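Local coordinates for protein SeviL (Septifer virgatus, PDB 6LF2) that binds the saccharides of the glycolipids GM1b and asialo-GM1 as an R-type lectin with a beta-trefoil fold, at residues Gly94-Asp108 and Asn117-Phe129. Numbering follows the deposited sequence.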
loop_
_atom_site.group_PDB
_atom_site.type_symbol
_atom_site.label_atom_id
_atom_site.label_comp_id
_atom_site.label_asym_id
_atom_site.label_seq_id
_atom_site.Cartn_x
_atom_site.Cartn_y
_atom_site.Cartn_z
ATOM N N GLY B 94 0.294 9.624 7.755
ATOM C CA GLY B 94 0.672 8.333 7.228
ATOM C C GLY B 94 1.675 8.380 6.100
ATOM O O GLY B 94 2.241 7.333 5.753
ATOM N N PHE B 95 1.926 9.556 5.530
ATOM C CA PHE B 95 2.850 9.689 4.413
ATOM C C PHE B 95 4.147 10.361 4.847
ATOM O O PHE B 95 4.180 11.148 5.798
ATOM C CB PHE B 95 2.208 10.473 3.267
ATOM C CG PHE B 95 1.129 9.699 2.559
ATOM C CD1 PHE B 95 -0.163 9.691 3.049
ATOM C CD2 PHE B 95 1.420 8.945 1.431
ATOM C CE1 PHE B 95 -1.154 8.970 2.413
ATOM C CE2 PHE B 95 0.424 8.215 0.794
ATOM C CZ PHE B 95 -0.861 8.233 1.290
ATOM N N TYR B 96 5.217 10.023 4.136
ATOM C CA TYR B 96 6.547 10.549 4.396
ATOM C C TYR B 96 7.195 10.976 3.090
ATOM O O TYR B 96 6.986 10.366 2.038
ATOM C CB TYR B 96 7.462 9.507 5.053
ATOM C CG TYR B 96 7.074 9.070 6.433
ATOM C CD1 TYR B 96 7.488 9.782 7.549
ATOM C CD2 TYR B 96 6.318 7.920 6.629
ATOM C CE1 TYR B 96 7.149 9.380 8.820
ATOM C CE2 TYR B 96 5.973 7.509 7.897
ATOM C CZ TYR B 96 6.391 8.240 8.993
ATOM O OH TYR B 96 6.045 7.827 10.260
ATOM N N ARG B 97 8.018 12.012 3.171
ATOM C CA ARG B 97 9.042 12.212 2.158
ATOM C C ARG B 97 10.293 11.452 2.588
ATOM O O ARG B 97 10.535 11.246 3.781
ATOM C CB ARG B 97 9.351 13.698 1.957
ATOM C CG ARG B 97 8.251 14.452 1.240
ATOM C CD ARG B 97 8.678 15.870 0.871
ATOM N NE ARG B 97 7.702 16.524 0.004
ATOM C CZ ARG B 97 6.600 17.125 0.446
ATOM N NH1 ARG B 97 6.326 17.148 1.744
ATOM N NH2 ARG B 97 5.767 17.696 -0.411
ATOM N N LEU B 98 11.041 10.975 1.610
ATOM C CA LEU B 98 12.276 10.236 1.851
ATOM C C LEU B 98 13.423 11.123 1.391
ATOM O O LEU B 98 13.585 11.355 0.189
ATOM C CB LEU B 98 12.267 8.901 1.102
ATOM C CG LEU B 98 11.178 7.940 1.583
ATOM C CD1 LEU B 98 11.037 6.748 0.651
ATOM C CD2 LEU B 98 11.550 7.478 2.950
ATOM N N LEU B 99 14.205 11.617 2.350
ATOM C CA LEU B 99 15.202 12.657 2.113
ATOM C C LEU B 99 16.602 12.048 2.146
ATOM O O LEU B 99 17.025 11.511 3.176
ATOM C CB LEU B 99 15.064 13.764 3.156
ATOM C CG LEU B 99 16.081 14.904 3.104
ATOM C CD1 LEU B 99 15.951 15.648 1.780
ATOM C CD2 LEU B 99 15.857 15.839 4.287
ATOM N N ASN B 100 17.306 12.130 1.025
ATOM C CA ASN B 100 18.668 11.615 0.955
ATOM C C ASN B 100 19.607 12.452 1.826
ATOM O O ASN B 100 19.652 13.680 1.699
ATOM C CB ASN B 100 19.134 11.617 -0.494
ATOM C CG ASN B 100 20.482 10.957 -0.666
ATOM O OD1 ASN B 100 21.487 11.637 -0.862
ATOM N ND2 ASN B 100 20.514 9.627 -0.590
ATOM N N LYS B 101 20.373 11.784 2.702
ATOM C CA LYS B 101 21.186 12.508 3.679
ATOM C C LYS B 101 22.272 13.337 3.006
ATOM O O LYS B 101 22.443 14.521 3.320
ATOM C CB LYS B 101 21.826 11.541 4.679
ATOM C CG LYS B 101 22.775 12.236 5.684
ATOM C CD LYS B 101 23.377 11.243 6.666
ATOM C CE LYS B 101 24.063 11.934 7.839
ATOM N NZ LYS B 101 25.182 12.827 7.411
ATOM N N VAL B 102 23.031 12.724 2.096
ATOM C CA VAL B 102 24.199 13.393 1.529
ATOM C C VAL B 102 23.772 14.568 0.663
ATOM O O VAL B 102 24.341 15.664 0.748
ATOM C CB VAL B 102 25.054 12.383 0.739
ATOM C CG1 VAL B 102 26.081 13.103 -0.139
ATOM C CG2 VAL B 102 25.756 11.427 1.701
ATOM N N HIS B 103 22.740 14.379 -0.150
ATOM C CA HIS B 103 22.390 15.355 -1.165
ATOM C C HIS B 103 21.158 16.177 -0.833
ATOM O O HIS B 103 20.837 17.096 -1.590
ATOM C CB HIS B 103 22.188 14.655 -2.513
ATOM C CG HIS B 103 23.435 14.010 -3.027
ATOM N ND1 HIS B 103 24.473 14.737 -3.570
ATOM C CD2 HIS B 103 23.828 12.714 -3.055
ATOM C CE1 HIS B 103 25.447 13.913 -3.918
ATOM N NE2 HIS B 103 25.080 12.681 -3.620
ATOM N N LYS B 104 20.474 15.877 0.267
ATOM C CA LYS B 104 19.267 16.605 0.666
ATOM C C LYS B 104 18.280 16.711 -0.501
ATOM O O LYS B 104 17.713 17.769 -0.789
ATOM C CB LYS B 104 19.631 17.981 1.234
ATOM C CG LYS B 104 20.519 17.918 2.490
ATOM C CD LYS B 104 19.830 17.154 3.623
ATOM C CE LYS B 104 20.607 17.251 4.942
ATOM N NZ LYS B 104 21.921 16.543 4.913
ATOM N N ALA B 105 18.073 15.584 -1.179
ATOM C CA ALA B 105 17.127 15.477 -2.280
ATOM C C ALA B 105 16.079 14.421 -1.941
ATOM O O ALA B 105 16.405 13.374 -1.372
ATOM C CB ALA B 105 17.838 15.120 -3.594
ATOM N N TYR B 106 14.821 14.711 -2.284
ATOM C CA TYR B 106 13.690 13.847 -1.945
ATOM C C TYR B 106 13.427 12.827 -3.049
ATOM O O TYR B 106 13.375 13.180 -4.230
ATOM C CB TYR B 106 12.423 14.683 -1.733
ATOM C CG TYR B 106 12.466 15.654 -0.579
ATOM C CD1 TYR B 106 12.324 15.214 0.730
ATOM C CD2 TYR B 106 12.623 17.018 -0.807
ATOM C CE1 TYR B 106 12.358 16.101 1.789
ATOM C CE2 TYR B 106 12.652 17.911 0.243
ATOM C CZ TYR B 106 12.512 17.449 1.537
ATOM O OH TYR B 106 12.543 18.333 2.593
ATOM N N LEU B 107 13.210 11.568 -2.656
ATOM C CA LEU B 107 12.822 10.539 -3.616
ATOM C C LEU B 107 11.516 10.911 -4.308
ATOM O O LEU B 107 10.529 11.247 -3.654
ATOM C CB LEU B 107 12.672 9.191 -2.908
ATOM C CG LEU B 107 12.474 7.998 -3.849
ATOM C CD1 LEU B 107 13.716 7.796 -4.732
ATOM C CD2 LEU B 107 12.171 6.749 -3.054
ATOM N N ASP B 108 11.516 10.831 -5.634
ATOM C CA ASP B 108 10.425 11.305 -6.473
ATOM C C ASP B 108 10.331 10.347 -7.654
ATOM O O ASP B 108 11.060 9.349 -7.721
ATOM C CB ASP B 108 10.689 12.759 -6.900
ATOM C CG ASP B 108 9.434 13.511 -7.319
ATOM O OD1 ASP B 108 8.428 12.894 -7.733
ATOM O OD2 ASP B 108 9.474 14.758 -7.251
ATOM N N ASN B 117 14.648 15.038 -6.003
ATOM C CA ASN B 117 14.455 16.466 -6.224
ATOM C C ASN B 117 14.673 17.228 -4.924
ATOM O O ASN B 117 14.224 16.801 -3.856
ATOM C CB ASN B 117 13.054 16.750 -6.778
ATOM C CG ASN B 117 12.834 18.217 -7.100
ATOM O OD1 ASN B 117 13.744 19.041 -6.991
ATOM N ND2 ASN B 117 11.614 18.549 -7.511
ATOM N N LYS B 118 15.369 18.367 -5.021
ATOM C CA LYS B 118 15.614 19.186 -3.839
ATOM C C LYS B 118 14.389 20.001 -3.434
ATOM O O LYS B 118 14.173 20.224 -2.237
ATOM C CB LYS B 118 16.801 20.121 -4.081
ATOM C CG LYS B 118 18.116 19.397 -4.355
ATOM C CD LYS B 118 19.248 20.398 -4.579
ATOM C CE LYS B 118 20.317 20.271 -3.512
ATOM N NZ LYS B 118 21.085 19.003 -3.656
ATOM N N HIS B 119 13.594 20.447 -4.397
ATOM C CA HIS B 119 12.355 21.152 -4.102
ATOM C C HIS B 119 11.298 20.158 -3.644
ATOM O O HIS B 119 11.243 19.033 -4.139
ATOM C CB HIS B 119 11.846 21.895 -5.337
ATOM C CG HIS B 119 12.787 22.938 -5.855
ATOM N ND1 HIS B 119 13.914 22.630 -6.586
ATOM C CD2 HIS B 119 12.761 24.288 -5.758
ATOM C CE1 HIS B 119 14.545 23.744 -6.912
ATOM N NE2 HIS B 119 13.865 24.765 -6.422
ATOM N N GLN B 120 10.454 20.574 -2.701
ATOM C CA GLN B 120 9.325 19.744 -2.295
ATOM C C GLN B 120 8.230 19.803 -3.355
ATOM O O GLN B 120 7.901 20.882 -3.857
ATOM C CB GLN B 120 8.778 20.188 -0.938
ATOM C CG GLN B 120 9.724 19.935 0.221
ATOM C CD GLN B 120 9.027 20.025 1.560
ATOM O OE1 GLN B 120 7.874 20.458 1.645
ATOM N NE2 GLN B 120 9.714 19.611 2.615
ATOM N N THR B 121 7.680 18.632 -3.702
ATOM C CA THR B 121 6.628 18.494 -4.703
ATOM C C THR B 121 5.607 17.472 -4.220
ATOM O O THR B 121 5.828 16.749 -3.249
ATOM C CB THR B 121 7.153 18.021 -6.067
ATOM O OG1 THR B 121 7.363 16.602 -6.013
ATOM C CG2 THR B 121 8.464 18.715 -6.438
ATOM N N GLU B 122 4.491 17.391 -4.943
ATOM C CA GLU B 122 3.396 16.515 -4.544
ATOM C C GLU B 122 3.691 15.034 -4.807
ATOM O O GLU B 122 3.111 14.168 -4.142
ATOM C CB GLU B 122 2.125 16.960 -5.272
ATOM C CG GLU B 122 0.826 16.692 -4.552
ATOM C CD GLU B 122 0.761 17.271 -3.139
ATOM O OE1 GLU B 122 1.384 18.321 -2.853
ATOM O OE2 GLU B 122 0.070 16.651 -2.310
ATOM N N SER B 123 4.587 14.713 -5.741
ATOM C CA SER B 123 4.912 13.328 -6.068
ATOM C C SER B 123 6.060 12.758 -5.225
ATOM O O SER B 123 6.580 11.684 -5.549
ATOM C CB SER B 123 5.251 13.223 -7.550
ATOM O OG SER B 123 6.096 14.295 -7.912
ATOM N N GLU B 124 6.453 13.438 -4.151
ATOM C CA GLU B 124 7.456 12.945 -3.220
ATOM C C GLU B 124 6.857 12.291 -1.988
ATOM O O GLU B 124 7.600 11.977 -1.045
ATOM C CB GLU B 124 8.369 14.093 -2.772
ATOM C CG GLU B 124 9.163 14.692 -3.910
ATOM C CD GLU B 124 9.732 16.049 -3.577
ATOM O OE1 GLU B 124 9.327 16.638 -2.552
ATOM O OE2 GLU B 124 10.600 16.518 -4.349
ATOM N N LYS B 125 5.527 12.118 -1.939
ATOM C CA LYS B 125 4.860 11.614 -0.742
ATOM C C LYS B 125 4.663 10.110 -0.877
ATOM O O LYS B 125 4.036 9.651 -1.837
ATOM C CB LYS B 125 3.523 12.324 -0.535
ATOM C CG LYS B 125 3.659 13.828 -0.356
ATOM C CD LYS B 125 2.311 14.513 -0.276
ATOM C CE LYS B 125 2.488 16.002 -0.056
ATOM N NZ LYS B 125 1.168 16.699 0.111
ATOM N N TRP B 126 5.228 9.354 0.064
ATOM C CA TRP B 126 5.199 7.896 0.039
ATOM C C TRP B 126 4.569 7.338 1.305
ATOM O O TRP B 126 4.717 7.893 2.400
ATOM C CB TRP B 126 6.605 7.296 -0.087
ATOM C CG TRP B 126 7.398 7.812 -1.243
ATOM C CD1 TRP B 126 8.210 8.916 -1.246
ATOM C CD2 TRP B 126 7.489 7.242 -2.555
ATOM N NE1 TRP B 126 8.778 9.075 -2.479
ATOM C CE2 TRP B 126 8.360 8.063 -3.304
ATOM C CE3 TRP B 126 6.919 6.117 -3.173
ATOM C CZ2 TRP B 126 8.671 7.801 -4.638
ATOM C CZ3 TRP B 126 7.223 5.859 -4.495
ATOM C CH2 TRP B 126 8.102 6.695 -5.215
ATOM N N ILE B 127 3.897 6.203 1.148
ATOM C CA ILE B 127 3.441 5.410 2.273
ATOM C C ILE B 127 4.176 4.075 2.201
ATOM O O ILE B 127 4.203 3.424 1.150
ATOM C CB ILE B 127 1.907 5.257 2.264
ATOM C CG1 ILE B 127 1.432 4.455 3.485
ATOM C CG2 ILE B 127 1.425 4.664 0.944
ATOM C CD1 ILE B 127 -0.047 4.669 3.802
ATOM N N LEU B 128 4.840 3.719 3.294
ATOM C CA LEU B 128 5.644 2.507 3.382
ATOM C C LEU B 128 4.873 1.557 4.285
ATOM O O LEU B 128 4.832 1.752 5.500
ATOM C CB LEU B 128 7.031 2.801 3.950
ATOM C CG LEU B 128 7.928 3.753 3.156
ATOM C CD1 LEU B 128 7.655 5.197 3.536
ATOM C CD2 LEU B 128 9.382 3.398 3.431
ATOM N N PHE B 129 4.216 0.561 3.695
ATOM C CA PHE B 129 3.329 -0.288 4.472
ATOM C C PHE B 129 3.820 -1.730 4.508
ATOM O O PHE B 129 4.454 -2.216 3.572
ATOM C CB PHE B 129 1.874 -0.222 3.963
ATOM C CG PHE B 129 1.672 -0.646 2.515
ATOM C CD1 PHE B 129 1.341 -1.964 2.209
ATOM C CD2 PHE B 129 1.705 0.286 1.482
ATOM C CE1 PHE B 129 1.101 -2.358 0.915
ATOM C CE2 PHE B 129 1.467 -0.100 0.176
ATOM C CZ PHE B 129 1.157 -1.428 -0.113
HETATM O O HOH W 1 4.322 5.436 5.659
HETATM O O HOH W 2 2.994 19.363 -0.919
HETATM O O HOH W 3 10.292 11.906 -0.961
HETATM O O HOH W 4 16.146 19.802 -0.055
#
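In the last of the three subdomains of this R-type lectin's beta-trefoil, the loop that follows strand 113-117 packs on strands 96-100 and 106-110, with a short antiparallel bridge at each of its ends, Asn117 and Trp126, and polar side chains between them. At one end Tyr96 and Trp126 exchange both backbone bonds; at the other Tyr106 and Asn117 do the same. Between them, Arg97 turns its CG to the side of its backbone N (chi1 -72°) and runs extended from CG to NE, which carries the guanidinium out to Glu124 and Thr121. NE of Arg97 meets the anti lone pair of Glu124 OE1 at 3.0 Å in a salt bridge, the carboxylate standing almost perpendicular to the guanidinium, while NH2 of Arg97 donates to Thr121 O from above its carbonyl plane. The amide of Gln120 lies stacked over one guanidinium face, the planes 9° apart, and its NE2 gives a straight bond to Tyr106 OH at 3.1 Å; that hydroxyl is also hydrogen-bonded to Glu87 in strand 84-88. Arg97 CD in turn covers one face of the Tyr106 ring, and Leu99 CD1 the opposite one. Glu124 OE1 takes a second bond, 2.8 Å from Thr121 N, which approaches above the carboxylate plane. Nearby, Ser123 OG donates to the syn lone pair of Asp108 OD1 at 2.7 Å. The indole of Trp126 presents its edge to strand 106-110: NE1 of Trp126 reaches Leu107 O at 3.0 Å, in the ring plane yet 61° out of the carbonyl plane, with Leu107 CD2 over a ring face. With OE1 gripped by two donors, the Glu124 carboxylate is held in orientation, and a water bonded to Leu98 N, Leu107 O and Glu124 O joins both strands to the loop.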